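Local coordinates for putative uncharacterized protein (Wolbachia pipientis, PDB 3F4S) that probably acts as a DsbA-type thiol-disulfide oxidoreductase with a thioredoxin fold, introducing disulfide bonds into other proteins, at residues K32-P37 with K68-G73; S48-H53 with D85-K90; H96-Q101 with F105-A110; L128-A133 with D141-C146; V191-G194 with K200-T203. The protein carries 1 engineered substitution. All coordinates share one frame; numbering follows the deposited sequence. Where two conformers were deposited one is given.

Contact 1 (K32-P37 with K68-G73); sequences KLLGDP and KYIDTG
With CG1 beside the backbone N (chi1 -56°), I70 holds its branch methyl CG2 anti to that N, and L34 carries CG to the equivalent position (chi1 -168°); the two side chains then cross at about a right angle. CG2 of I70 comes to 4.0 Å from CG of L34, and it also reaches the backbone, lying 3.6 Å from O of L34 and 3.8 Å from CA of G35. One beta-branched methyl thus fills the bend where the chain leaves strand 33-34. Glycine suits that bend: at a phi of 100° a side chain on G35 would be jammed against O of L34, and it would also clash with CG2 of I70.

Past I70 the chain leaves the helix in a Schellman motif at G73, whose N bonds back to O of I70 at 3.2 Å and whose positive phi glycine adopts easily. Two waters join the segments. Water 1 accepts from N of D36 (2.9 Å) and donates to O of I70 (2.8 Å), while water 2 donates to OD2 of D36 (2.6 Å) and to O of G73 (2.8 Å). Beyond them, L34 pairs with Y77 of strand 75-81. No direct hydrogen bond crosses between the segments; the polar link runs through the two waters, which serve the carbonyls of I70 and G73 and tie the carboxylate of D36 to G73.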
# COMPACT_ATOMS: atom_id res chain seq x y z
N LYS A 32 7.65 2.10 3.35
CA LYS A 32 7.18 1.56 4.60
C LYS A 32 6.96 0.06 4.38
O LYS A 32 6.24 -0.33 3.45
CB LYS A 32 5.87 2.24 5.01
CG LYS A 32 5.98 3.75 5.13
CD LYS A 32 6.90 4.16 6.27
CE LYS A 32 6.35 3.72 7.62
NZ LYS A 32 7.16 4.25 8.75
N LEU A 33 7.58 -0.76 5.21
CA LEU A 33 7.57 -2.21 5.02
C LEU A 33 6.64 -2.91 6.00
O LEU A 33 6.46 -2.46 7.13
CB LEU A 33 8.98 -2.77 5.15
CG LEU A 33 10.07 -2.04 4.37
CD1 LEU A 33 11.41 -2.75 4.55
CD2 LEU A 33 9.71 -1.93 2.91
N LEU A 34 6.05 -4.01 5.55
CA LEU A 34 5.30 -4.89 6.45
C LEU A 34 5.78 -6.32 6.26
O LEU A 34 5.74 -6.85 5.15
CB LEU A 34 3.79 -4.79 6.19
CG LEU A 34 2.89 -5.44 7.24
CD1 LEU A 34 3.03 -4.75 8.59
CD2 LEU A 34 1.43 -5.45 6.79
N GLY A 35 6.24 -6.93 7.34
CA GLY A 35 6.78 -8.28 7.25
C GLY A 35 8.29 -8.28 7.21
O GLY A 35 8.93 -7.24 7.43
N ASP A 36 8.87 -9.44 6.93
CA ASP A 36 10.32 -9.62 6.95
C ASP A 36 10.97 -9.02 5.70
O ASP A 36 10.65 -9.43 4.58
CB ASP A 36 10.65 -11.12 7.03
CG ASP A 36 12.14 -11.39 7.20
OD1 ASP A 36 12.95 -10.44 7.07
OD2 ASP A 36 12.50 -12.55 7.48
N PRO A 37 11.87 -8.06 5.88
CA PRO A 37 12.60 -7.45 4.76
C PRO A 37 13.32 -8.48 3.90
O PRO A 37 13.59 -8.22 2.72
CB PRO A 37 13.62 -6.55 5.46
CG PRO A 37 13.00 -6.23 6.78
CD PRO A 37 12.24 -7.45 7.18
N LYS A 68 -1.66 -15.46 6.00
CA LYS A 68 -1.05 -16.59 5.31
C LYS A 68 0.41 -16.36 4.89
O LYS A 68 1.22 -17.28 4.94
CB LYS A 68 -1.90 -16.95 4.08
CG LYS A 68 -1.63 -18.31 3.48
CD LYS A 68 -2.61 -18.59 2.35
CE LYS A 68 -2.36 -19.93 1.68
NZ LYS A 68 -2.75 -21.07 2.55
N TYR A 69 0.73 -15.13 4.49
CA TYR A 69 2.01 -14.89 3.82
C TYR A 69 2.93 -13.86 4.48
O TYR A 69 4.15 -13.96 4.36
CB TYR A 69 1.78 -14.47 2.36
CG TYR A 69 1.10 -15.54 1.54
CD1 TYR A 69 1.76 -16.72 1.22
CD2 TYR A 69 -0.20 -15.36 1.08
CE1 TYR A 69 1.14 -17.69 0.46
CE2 TYR A 69 -0.83 -16.33 0.33
CZ TYR A 69 -0.16 -17.49 0.03
OH TYR A 69 -0.79 -18.45 -0.72
N ILE A 70 2.37 -12.87 5.15
CA ILE A 70 3.18 -11.80 5.73
C ILE A 70 3.58 -12.11 7.17
O ILE A 70 4.75 -12.01 7.55
CB ILE A 70 2.44 -10.44 5.65
CG1 ILE A 70 2.04 -10.14 4.20
CG2 ILE A 70 3.31 -9.33 6.22
CD1 ILE A 70 1.16 -8.91 4.02
N ASP A 71 2.60 -12.50 7.97
CA ASP A 71 2.83 -12.89 9.35
C ASP A 71 3.73 -14.12 9.43
O ASP A 71 4.42 -14.34 10.42
CB ASP A 71 1.50 -13.18 10.04
CG ASP A 71 0.62 -11.95 10.17
OD1 ASP A 71 1.11 -10.83 9.91
OD2 ASP A 71 -0.56 -12.11 10.54
N THR A 72 3.71 -14.92 8.37
CA THR A 72 4.45 -16.18 8.34
C THR A 72 5.87 -16.04 7.80
O THR A 72 6.63 -17.01 7.78
CB THR A 72 3.71 -17.20 7.46
OG1 THR A 72 3.42 -16.60 6.20
CG2 THR A 72 2.41 -17.65 8.12
N GLY A 73 6.22 -14.84 7.35
CA GLY A 73 7.56 -14.56 6.85
C GLY A 73 7.79 -14.96 5.39
O GLY A 73 8.92 -14.95 4.91
O HOH W 1 7.06 -11.46 6.01
O HOH W 2 11.29 -14.55 6.34

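Contact 2 (S48-H53 with D85-K90); sequences SLTCYH and DYRGLK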
# COMPACT_ATOMS: atom_id res chain seq x y z
N SER A 48 -5.42 3.83 -3.98
CA SER A 48 -6.00 5.02 -3.40
C SER A 48 -6.81 4.61 -2.18
O SER A 48 -7.58 3.64 -2.24
CB SER A 48 -6.92 5.70 -4.42
OG SER A 48 -7.86 6.53 -3.76
N LEU A 49 -6.66 5.35 -1.09
CA LEU A 49 -7.38 5.03 0.14
C LEU A 49 -8.90 5.23 0.03
O LEU A 49 -9.65 4.73 0.87
CB LEU A 49 -6.83 5.83 1.32
CG LEU A 49 -5.40 5.46 1.75
CD1 LEU A 49 -4.83 6.47 2.75
CD2 LEU A 49 -5.36 4.05 2.33
N THR A 50 -9.34 5.96 -0.99
CA THR A 50 -10.76 6.28 -1.17
C THR A 50 -11.39 5.45 -2.29
O THR A 50 -12.55 5.65 -2.66
CB THR A 50 -10.94 7.76 -1.51
OG1 THR A 50 -10.18 8.07 -2.69
CG2 THR A 50 -10.47 8.65 -0.35
N CYS A 51 -10.62 4.52 -2.84
CA CYS A 51 -11.10 3.70 -3.94
C CYS A 51 -11.93 2.52 -3.43
O CYS A 51 -11.45 1.71 -2.64
CB CYS A 51 -9.92 3.22 -4.78
SG CYS A 51 -10.32 1.91 -5.94
N TYR A 52 -13.17 2.43 -3.90
CA TYR A 52 -14.16 1.47 -3.38
C TYR A 52 -13.72 0.00 -3.49
O TYR A 52 -13.72 -0.73 -2.49
CB TYR A 52 -15.54 1.70 -4.02
CG TYR A 52 -16.62 0.76 -3.55
CD1 TYR A 52 -16.88 0.58 -2.19
CD2 TYR A 52 -17.40 0.05 -4.46
CE1 TYR A 52 -17.88 -0.29 -1.75
CE2 TYR A 52 -18.40 -0.81 -4.04
CZ TYR A 52 -18.64 -0.98 -2.69
OH TYR A 52 -19.63 -1.84 -2.29
N HIS A 53 -13.33 -0.43 -4.68
CA HIS A 53 -12.82 -1.81 -4.83
C HIS A 53 -11.59 -2.07 -3.98
O HIS A 53 -11.41 -3.17 -3.47
CB HIS A 53 -12.49 -2.13 -6.28
CG HIS A 53 -13.68 -2.10 -7.17
ND1 HIS A 53 -13.58 -2.15 -8.54
CD2 HIS A 53 -15.00 -1.99 -6.89
CE1 HIS A 53 -14.79 -2.09 -9.07
NE2 HIS A 53 -15.67 -1.99 -8.09
N ASP A 85 -7.75 12.14 -5.05
CA ASP A 85 -8.65 13.22 -4.66
C ASP A 85 -8.16 13.88 -3.38
O ASP A 85 -7.13 13.47 -2.80
CB ASP A 85 -10.06 12.66 -4.47
CG ASP A 85 -10.09 11.46 -3.55
OD1 ASP A 85 -9.48 11.54 -2.49
OD2 ASP A 85 -10.70 10.44 -3.89
N TYR A 86 -8.89 14.90 -2.93
CA TYR A 86 -8.46 15.68 -1.77
C TYR A 86 -8.38 14.83 -0.50
O TYR A 86 -7.36 14.83 0.20
CB TYR A 86 -9.38 16.89 -1.58
CG TYR A 86 -9.03 17.74 -0.40
CD1 TYR A 86 -8.11 18.79 -0.50
CD2 TYR A 86 -9.64 17.52 0.83
CE1 TYR A 86 -7.81 19.60 0.60
CE2 TYR A 86 -9.34 18.32 1.94
CZ TYR A 86 -8.43 19.35 1.82
OH TYR A 86 -8.16 20.12 2.93
N ARG A 87 -9.47 14.11 -0.21
CA ARG A 87 -9.55 13.25 0.98
C ARG A 87 -8.42 12.25 1.01
O ARG A 87 -7.77 12.04 2.05
CB ARG A 87 -10.87 12.46 0.99
CG ARG A 87 -12.08 13.24 0.58
CD ARG A 87 -13.36 12.42 0.67
NE ARG A 87 -13.39 11.22 -0.17
CZ ARG A 87 -13.41 11.23 -1.50
NH1 ARG A 87 -13.36 12.37 -2.17
NH2 ARG A 87 -13.45 10.08 -2.16
N GLY A 88 -8.20 11.61 -0.14
CA GLY A 88 -7.23 10.54 -0.24
C GLY A 88 -5.81 11.04 -0.10
O GLY A 88 -4.96 10.37 0.49
N LEU A 89 -5.55 12.22 -0.65
CA LEU A 89 -4.22 12.79 -0.55
C LEU A 89 -3.96 13.23 0.90
O LEU A 89 -2.88 12.99 1.44
CB LEU A 89 -4.05 13.95 -1.53
CG LEU A 89 -2.70 14.68 -1.50
CD1 LEU A 89 -1.53 13.72 -1.55
CD2 LEU A 89 -2.64 15.66 -2.65
N LYS A 90 -4.94 13.86 1.52
CA LYS A 90 -4.81 14.25 2.92
C LYS A 90 -4.65 13.02 3.82
O LYS A 90 -3.87 13.03 4.77
CB LYS A 90 -6.01 15.10 3.37
CG LYS A 90 -6.01 16.51 2.79
CD LYS A 90 -4.99 17.39 3.49
CE LYS A 90 -4.76 18.69 2.72
NZ LYS A 90 -3.98 19.70 3.51
O HOH W 3 -7.48 9.28 -3.20
O HOH W 4 -5.07 7.80 -1.08
O HOH W 5 -14.34 7.32 -1.29
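T50 reaches across to D85 through a hydroxyl-carboxylate bond, its OG1 donating to OD2 of D85 at 2.7 Å from the syn side and 15° out of the carboxylate plane. With chi1 of 57°, OG1 sits between the backbone N and the carbonyl carbon, which leaves the methyl CG2 turned to the start of helix 86-94, 3.7 Å from N of G88. Threonine suits the place because its two branches do different work, one polar and one apolar.

The carboxylate of D85 is itself fixed: OD1 accepts from N of G88 at 2.7 Å, so D85 is the N-cap of the helix. R87 was deposited in two conformers; in the one described, its NH2 lies 3.5 Å from CB of T50, attracts OD2 of D85 by charge alone and shares water 5 with O of T50. Water 4 joins N of L49 to O of G88. On the loop side, OG of S48 accepts from N of T50 at 3.2 Å, an ST turn.

The loop leads directly into C51, which forms a disulfide with C54 at the start of helix 52-60, the CxxC placement of thioredoxin-fold oxidoreductases, here in contact with helix 86-94 of the DsbA-type helical domain.

Contact 3 (H96-Q101 with F105-A110); sequences HCYEKQ and FNFNKA
Where the loop after helix 86-94 turns into helix 101-113, Y98 of the loop lays its ring against F107, in the second turn of the helix. The ring planes are 24° from parallel with centroids 4.8 Å apart, but they are slid so far that they barely overlap. What sits over the middle of the tyrosine face is the CB of F107, 4.0 Å from the centroid of the Y98 ring and 13° off its normal, a CH-pi contact. The closest atoms, CE2 of Y98 and CD1 of F107, are 3.3 Å apart. The F107 side chain leaves the helix with its ring trans to the main-chain nitrogen (chi1 171°), whereas Y98 comes in from the loop and crosses it at about a right angle. Tyrosine fits here, since it offers a broad apolar face while its OH bonds to OG of S136.

The second link is the opening helical turn itself: N of F105 donates to O of Q101 at 3.1 Å. Around the contact, the neighbouring C97 is joined by a disulfide to C146 of helix 140-147. Both F105 and Q101 touch L34 of the edge strand 33-34, whereas F107 packs on I132 of helix 127-135.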
# COMPACT_ATOMS: atom_id res chain seq x y z
N HIS A 96 1.70 9.48 7.48
CA HIS A 96 3.09 9.72 7.88
C HIS A 96 3.24 10.12 9.34
O HIS A 96 4.36 10.22 9.85
CB HIS A 96 3.72 10.76 6.95
CG HIS A 96 4.02 10.22 5.59
ND1 HIS A 96 5.31 10.02 5.14
CD2 HIS A 96 3.20 9.82 4.59
CE1 HIS A 96 5.27 9.53 3.91
NE2 HIS A 96 4.00 9.39 3.56
N CYS A 97 2.12 10.35 10.02
CA CYS A 97 2.12 10.54 11.47
C CYS A 97 2.28 9.21 12.22
O CYS A 97 2.36 9.18 13.44
CB CYS A 97 0.82 11.22 11.93
SG CYS A 97 0.93 12.98 12.37
N TYR A 98 2.29 8.10 11.47
CA TYR A 98 2.37 6.76 12.06
C TYR A 98 3.67 6.07 11.66
O TYR A 98 3.82 5.61 10.52
CB TYR A 98 1.15 5.93 11.66
CG TYR A 98 -0.14 6.57 12.12
CD1 TYR A 98 -0.75 6.18 13.31
CD2 TYR A 98 -0.72 7.60 11.40
CE1 TYR A 98 -1.91 6.79 13.75
CE2 TYR A 98 -1.88 8.21 11.83
CZ TYR A 98 -2.47 7.80 13.00
OH TYR A 98 -3.63 8.41 13.42
N GLU A 99 4.61 6.01 12.60
CA GLU A 99 5.98 5.60 12.29
C GLU A 99 6.21 4.09 12.31
O GLU A 99 6.85 3.55 11.40
CB GLU A 99 6.97 6.30 13.24
N LYS A 100 5.72 3.41 13.34
CA LYS A 100 5.92 1.98 13.49
C LYS A 100 5.19 1.23 12.39
O LYS A 100 4.11 1.63 11.97
CB LYS A 100 5.44 1.50 14.87
CG LYS A 100 6.19 2.10 16.05
N GLN A 101 5.77 0.13 11.92
CA GLN A 101 5.21 -0.57 10.76
C GLN A 101 3.76 -1.01 10.97
O GLN A 101 2.93 -0.86 10.08
CB GLN A 101 6.11 -1.74 10.32
CG GLN A 101 5.72 -3.12 10.84
CD GLN A 101 6.52 -4.23 10.18
OE1 GLN A 101 6.10 -5.39 10.17
NE2 GLN A 101 7.67 -3.89 9.61
N PHE A 105 0.41 0.54 8.83
CA PHE A 105 -0.51 -0.38 8.19
C PHE A 105 -1.92 -0.26 8.78
O PHE A 105 -2.91 -0.23 8.05
CB PHE A 105 -0.01 -1.82 8.32
CG PHE A 105 -1.01 -2.85 7.85
CD1 PHE A 105 -1.23 -3.05 6.49
CD2 PHE A 105 -1.74 -3.60 8.76
CE1 PHE A 105 -2.16 -3.99 6.05
CE2 PHE A 105 -2.66 -4.55 8.33
CZ PHE A 105 -2.87 -4.74 6.97
N ASN A 106 -2.00 -0.16 10.11
CA ASN A 106 -3.29 -0.08 10.79
C ASN A 106 -4.03 1.22 10.49
O ASN A 106 -5.26 1.26 10.44
CB ASN A 106 -3.14 -0.28 12.31
CG ASN A 106 -3.04 -1.74 12.69
OD1 ASN A 106 -3.44 -2.61 11.92
ND2 ASN A 106 -2.51 -2.01 13.87
N PHE A 107 -3.27 2.30 10.28
CA PHE A 107 -3.90 3.55 9.88
C PHE A 107 -4.54 3.40 8.50
O PHE A 107 -5.73 3.72 8.30
CB PHE A 107 -2.92 4.72 9.88
CG PHE A 107 -3.50 5.96 9.26
CD1 PHE A 107 -4.29 6.83 10.02
CD2 PHE A 107 -3.33 6.23 7.91
CE1 PHE A 107 -4.86 7.96 9.45
CE2 PHE A 107 -3.90 7.35 7.32
CZ PHE A 107 -4.67 8.22 8.09
N ASN A 108 -3.76 2.94 7.53
CA ASN A 108 -4.31 2.75 6.18
C ASN A 108 -5.51 1.81 6.19
O ASN A 108 -6.51 2.07 5.52
CB ASN A 108 -3.23 2.29 5.20
CG ASN A 108 -2.19 3.36 4.96
OD1 ASN A 108 -2.51 4.54 4.91
ND2 ASN A 108 -0.93 2.96 4.83
N LYS A 109 -5.40 0.73 6.97
CA LYS A 109 -6.49 -0.23 7.15
C LYS A 109 -7.77 0.45 7.66
O LYS A 109 -8.88 0.19 7.16
CB LYS A 109 -6.07 -1.35 8.10
CG LYS A 109 -7.17 -2.38 8.34
CD LYS A 109 -6.60 -3.65 8.95
CE LYS A 109 -6.03 -3.38 10.32
NZ LYS A 109 -7.10 -3.34 11.35
N ALA A 110 -7.61 1.33 8.64
CA ALA A 110 -8.75 2.05 9.21
C ALA A 110 -9.40 2.96 8.16
O ALA A 110 -10.62 3.04 8.08
CB ALA A 110 -8.33 2.86 10.42

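Contact 4 (L128-A133 with D141-C146); sequences LLQRIA and DAFNQC
The carbonyl O of L129 accepts the helical hydrogen bond from N of A133 at 2.9 Å, and CE1 of F143 packs against it at 3.6 Å from the neighbouring helix. That aromatic carbon belongs to the residue on which the whole contact turns. A first torsion of 175° sends the F143 ring out of helix 140-147 toward helix 127-135, and three residues of the latter receive it. CD1 of F143 lies 3.5 Å from CB of A133, CE1 of F143 is 4.0 Å from CB of L129, and CZ of F143 is 4.0 Å from CG of Q130.

The axes of segments 128-133 and 141-146 approach to 11.1 Å and run at 136° to each other. At that separation the long aromatic side chain spans the gap, and a small alanine lets the ring in close to the opposite backbone. L129 meets the ring through its CB and carbonyl, while its side chain also touches A91 and L94 of helix 86-94; Q130 uses its CG methylene here, with its amide plane 89° from the ring plane. No hydrogen bond joins the two segments.

The packing continues into helix 86-94, where L94 touches F143 and C146 as well. C146, almost one turn beyond F143, is tied to C97 by a disulfide. Short helices packed by apolar residues in this way belong to the helical domain that DsbA proteins carry inserted in the thioredoxin fold, between strand 75-81 and strand 174-179.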
# COMPACT_ATOMS: atom_id res chain seq x y z
N LEU A 128 -13.69 12.39 9.04
CA LEU A 128 -13.32 10.98 9.17
C LEU A 128 -11.88 10.85 9.68
O LEU A 128 -11.61 10.02 10.56
CB LEU A 128 -13.47 10.23 7.84
CG LEU A 128 -12.93 8.79 7.87
CD1 LEU A 128 -13.54 7.97 9.03
CD2 LEU A 128 -13.21 8.08 6.54
N LEU A 129 -10.97 11.65 9.14
CA LEU A 129 -9.59 11.61 9.61
C LEU A 129 -9.46 12.09 11.06
O LEU A 129 -8.63 11.59 11.80
CB LEU A 129 -8.65 12.39 8.67
CG LEU A 129 -8.59 11.91 7.21
CD1 LEU A 129 -7.54 12.69 6.42
CD2 LEU A 129 -8.34 10.41 7.12
N GLN A 130 -10.25 13.09 11.45
CA GLN A 130 -10.27 13.53 12.85
C GLN A 130 -10.69 12.37 13.75
O GLN A 130 -10.13 12.19 14.84
CB GLN A 130 -11.22 14.71 13.06
CG GLN A 130 -10.90 15.95 12.26
CD GLN A 130 -11.88 17.09 12.50
OE1 GLN A 130 -12.76 17.00 13.37
NE2 GLN A 130 -11.73 18.17 11.76
N ARG A 131 -11.67 11.60 13.31
CA ARG A 131 -12.15 10.47 14.09
C ARG A 131 -11.08 9.39 14.21
O ARG A 131 -10.81 8.88 15.31
CB ARG A 131 -13.43 9.89 13.47
CG ARG A 131 -13.97 8.66 14.22
CD ARG A 131 -13.81 7.41 13.38
NE ARG A 131 -14.88 7.31 12.39
CZ ARG A 131 -15.04 6.30 11.55
NH1 ARG A 131 -14.19 5.28 11.54
NH2 ARG A 131 -16.06 6.31 10.71
N ILE A 132 -10.45 9.07 13.10
CA ILE A 132 -9.40 8.05 13.11
C ILE A 132 -8.21 8.50 13.97
O ILE A 132 -7.63 7.71 14.72
CB ILE A 132 -8.96 7.68 11.69
CG1 ILE A 132 -10.11 6.94 10.98
CG2 ILE A 132 -7.68 6.85 11.73
CD1 ILE A 132 -9.86 6.63 9.51
N ALA A 133 -7.85 9.78 13.86
CA ALA A 133 -6.79 10.35 14.67
C ALA A 133 -7.12 10.24 16.16
O ALA A 133 -6.28 9.84 16.97
CB ALA A 133 -6.56 11.80 14.28
N ASP A 141 -2.15 18.75 17.62
CA ASP A 141 -1.02 19.45 17.01
C ASP A 141 -0.25 18.58 16.01
O ASP A 141 0.17 19.05 14.96
CB ASP A 141 -0.07 20.07 18.06
CG ASP A 141 0.45 19.05 19.08
OD1 ASP A 141 0.11 17.85 18.98
OD2 ASP A 141 1.21 19.46 19.98
N ALA A 142 -0.08 17.31 16.36
CA ALA A 142 0.58 16.36 15.47
C ALA A 142 -0.27 16.12 14.22
O ALA A 142 0.24 16.10 13.10
CB ALA A 142 0.84 15.05 16.19
N PHE A 143 -1.57 15.94 14.44
CA PHE A 143 -2.54 15.80 13.35
C PHE A 143 -2.43 16.97 12.37
O PHE A 143 -2.28 16.78 11.16
CB PHE A 143 -3.96 15.72 13.93
CG PHE A 143 -5.06 15.70 12.89
CD1 PHE A 143 -5.46 14.50 12.31
CD2 PHE A 143 -5.71 16.87 12.53
CE1 PHE A 143 -6.47 14.48 11.36
CE2 PHE A 143 -6.72 16.86 11.58
CZ PHE A 143 -7.10 15.66 11.00
N ASN A 144 -2.50 18.19 12.91
CA ASN A 144 -2.49 19.38 12.07
C ASN A 144 -1.20 19.50 11.28
O ASN A 144 -1.21 19.86 10.11
CB ASN A 144 -2.68 20.64 12.92
CG ASN A 144 -4.10 20.79 13.41
OD1 ASN A 144 -5.04 20.27 12.80
ND2 ASN A 144 -4.28 21.52 14.51
N GLN A 145 -0.08 19.19 11.93
CA GLN A 145 1.20 19.25 11.27
C GLN A 145 1.26 18.24 10.13
O GLN A 145 1.70 18.56 9.02
CB GLN A 145 2.33 19.02 12.27
CG GLN A 145 3.70 19.25 11.68
CD GLN A 145 4.68 19.82 12.68
OE1 GLN A 145 4.44 19.79 13.89
NE2 GLN A 145 5.79 20.35 12.18
N CYS A 146 0.80 17.02 10.38
CA CYS A 146 0.85 16.01 9.34
C CYS A 146 -0.03 16.33 8.14
O CYS A 146 0.38 16.14 7.00
CB CYS A 146 0.52 14.63 9.91
SG CYS A 146 1.89 13.89 10.83

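Contact 5 (V191-G194 with K200-T203); sequences VKHG and KYFT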
# COMPACT_ATOMS: atom_id res chain seq x y z
N VAL A 191 4.83 -9.20 -13.99
CA VAL A 191 4.57 -9.47 -12.58
C VAL A 191 3.46 -8.58 -12.04
O VAL A 191 3.31 -8.42 -10.83
CB VAL A 191 5.83 -9.31 -11.72
CG1 VAL A 191 6.86 -10.36 -12.11
CG2 VAL A 191 6.40 -7.90 -11.85
N LYS A 192 2.66 -8.03 -12.96
CA LYS A 192 1.63 -7.06 -12.63
C LYS A 192 0.25 -7.70 -12.53
O LYS A 192 -0.11 -8.57 -13.32
CB LYS A 192 1.62 -5.96 -13.69
CG LYS A 192 0.49 -4.95 -13.56
CD LYS A 192 0.54 -3.92 -14.68
CE LYS A 192 1.79 -3.06 -14.60
NZ LYS A 192 1.68 -1.83 -15.43
N HIS A 193 -0.53 -7.24 -11.55
CA HIS A 193 -1.90 -7.71 -11.38
C HIS A 193 -2.78 -6.52 -11.07
O HIS A 193 -2.47 -5.71 -10.20
CB HIS A 193 -1.97 -8.73 -10.24
CG HIS A 193 -0.94 -9.81 -10.35
ND1 HIS A 193 -1.21 -11.02 -10.93
CD2 HIS A 193 0.36 -9.83 -9.99
CE1 HIS A 193 -0.11 -11.77 -10.91
NE2 HIS A 193 0.85 -11.07 -10.34
N GLY A 194 -3.89 -6.39 -11.79
CA GLY A 194 -4.73 -5.22 -11.62
C GLY A 194 -6.15 -5.51 -11.19
O GLY A 194 -6.75 -6.51 -11.58
N LYS A 200 -8.19 -16.75 -3.73
CA LYS A 200 -7.61 -17.89 -4.45
C LYS A 200 -6.70 -17.45 -5.61
O LYS A 200 -5.72 -18.13 -5.93
CB LYS A 200 -8.71 -18.83 -4.96
CG LYS A 200 -8.18 -20.12 -5.56
N TYR A 201 -7.03 -16.32 -6.22
CA TYR A 201 -6.17 -15.78 -7.28
C TYR A 201 -4.78 -15.48 -6.72
O TYR A 201 -3.77 -15.88 -7.30
CB TYR A 201 -6.78 -14.51 -7.87
CG TYR A 201 -5.89 -13.84 -8.91
CD1 TYR A 201 -6.03 -14.14 -10.26
CD2 TYR A 201 -4.92 -12.92 -8.54
CE1 TYR A 201 -5.23 -13.53 -11.21
CE2 TYR A 201 -4.12 -12.30 -9.48
CZ TYR A 201 -4.27 -12.62 -10.82
OH TYR A 201 -3.48 -12.01 -11.77
N PHE A 202 -4.73 -14.77 -5.60
CA PHE A 202 -3.46 -14.45 -4.97
C PHE A 202 -2.73 -15.66 -4.38
O PHE A 202 -1.50 -15.75 -4.47
CB PHE A 202 -3.63 -13.36 -3.91
CG PHE A 202 -3.77 -11.98 -4.49
CD1 PHE A 202 -2.70 -11.36 -5.10
CD2 PHE A 202 -4.98 -11.31 -4.41
CE1 PHE A 202 -2.82 -10.08 -5.64
CE2 PHE A 202 -5.11 -10.04 -4.94
CZ PHE A 202 -4.03 -9.42 -5.55
N THR A 203 -3.46 -16.59 -3.78
CA THR A 203 -2.80 -17.77 -3.22
C THR A 203 -2.14 -18.58 -4.33
O THR A 203 -1.05 -19.10 -4.15
CB THR A 203 -3.75 -18.67 -2.38
OG1 THR A 203 -4.82 -19.15 -3.19
CG2 THR A 203 -4.31 -17.90 -1.19
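H193 lies in extended conformation on edge strand 192-194, and the nearest CA pair, CA of H193 to CA of F202 in helix 199-216, is still 9.4 Å apart, a gap that long side chains bridge. This is the beta-beta-alpha end of the thioredoxin fold: strand 192-194 pairs antiparallel with strand 174-179, through H193 with F175, and the chain then turns into the helix.

The link is one short polar bond, between ND1 of H193 and OH of Y201, 2.6 Å long and nearly straight at 170°; either group could be the donor. The phenol of Y201 extends away from its own main-chain N (chi1 176°), far enough out from the helix for its hydroxyl to come into the plane of the imidazole at the ring's edge. The two ring planes stand 80° apart. Histidine and tyrosine suit this partly exposed position because each can donate or accept while the rings cover the gap between strand and helix.

Deeper in, F202 packs edge-to-face with F175; K197 makes a cation-pi contact with Y201. Around the bond itself, CE1 of H193 and CG of H193, the two carbons flanking ND1, are almost equally far from OH of Y201, which therefore lies close to the outward bisector of the imidazole ring at ND1.

How the contacts relate
Contacts 1 and 5 belong to the sheet end of the fold, where edge strands 33-34 and 192-194 meet helices; they touch where Y69 packs on T203. Contacts 2, 3 and 4 lie in or against the helical domain. Contact 4 is a mostly buried packing contact with no hydrogen bond across it, and it is bound to contact 3, a partly buried aromatic pair, by the C97-C146 disulfide. Contact 1, also buried, mixes apolar packing with water bridges, and it meets contact 3 at Q101 and E99. Contact 2, partly buried, is the charged and capped one, close to the CxxC disulfide, and touches contact 4 through K90. Contact 5, at the surface, relies on a single side-chain bond.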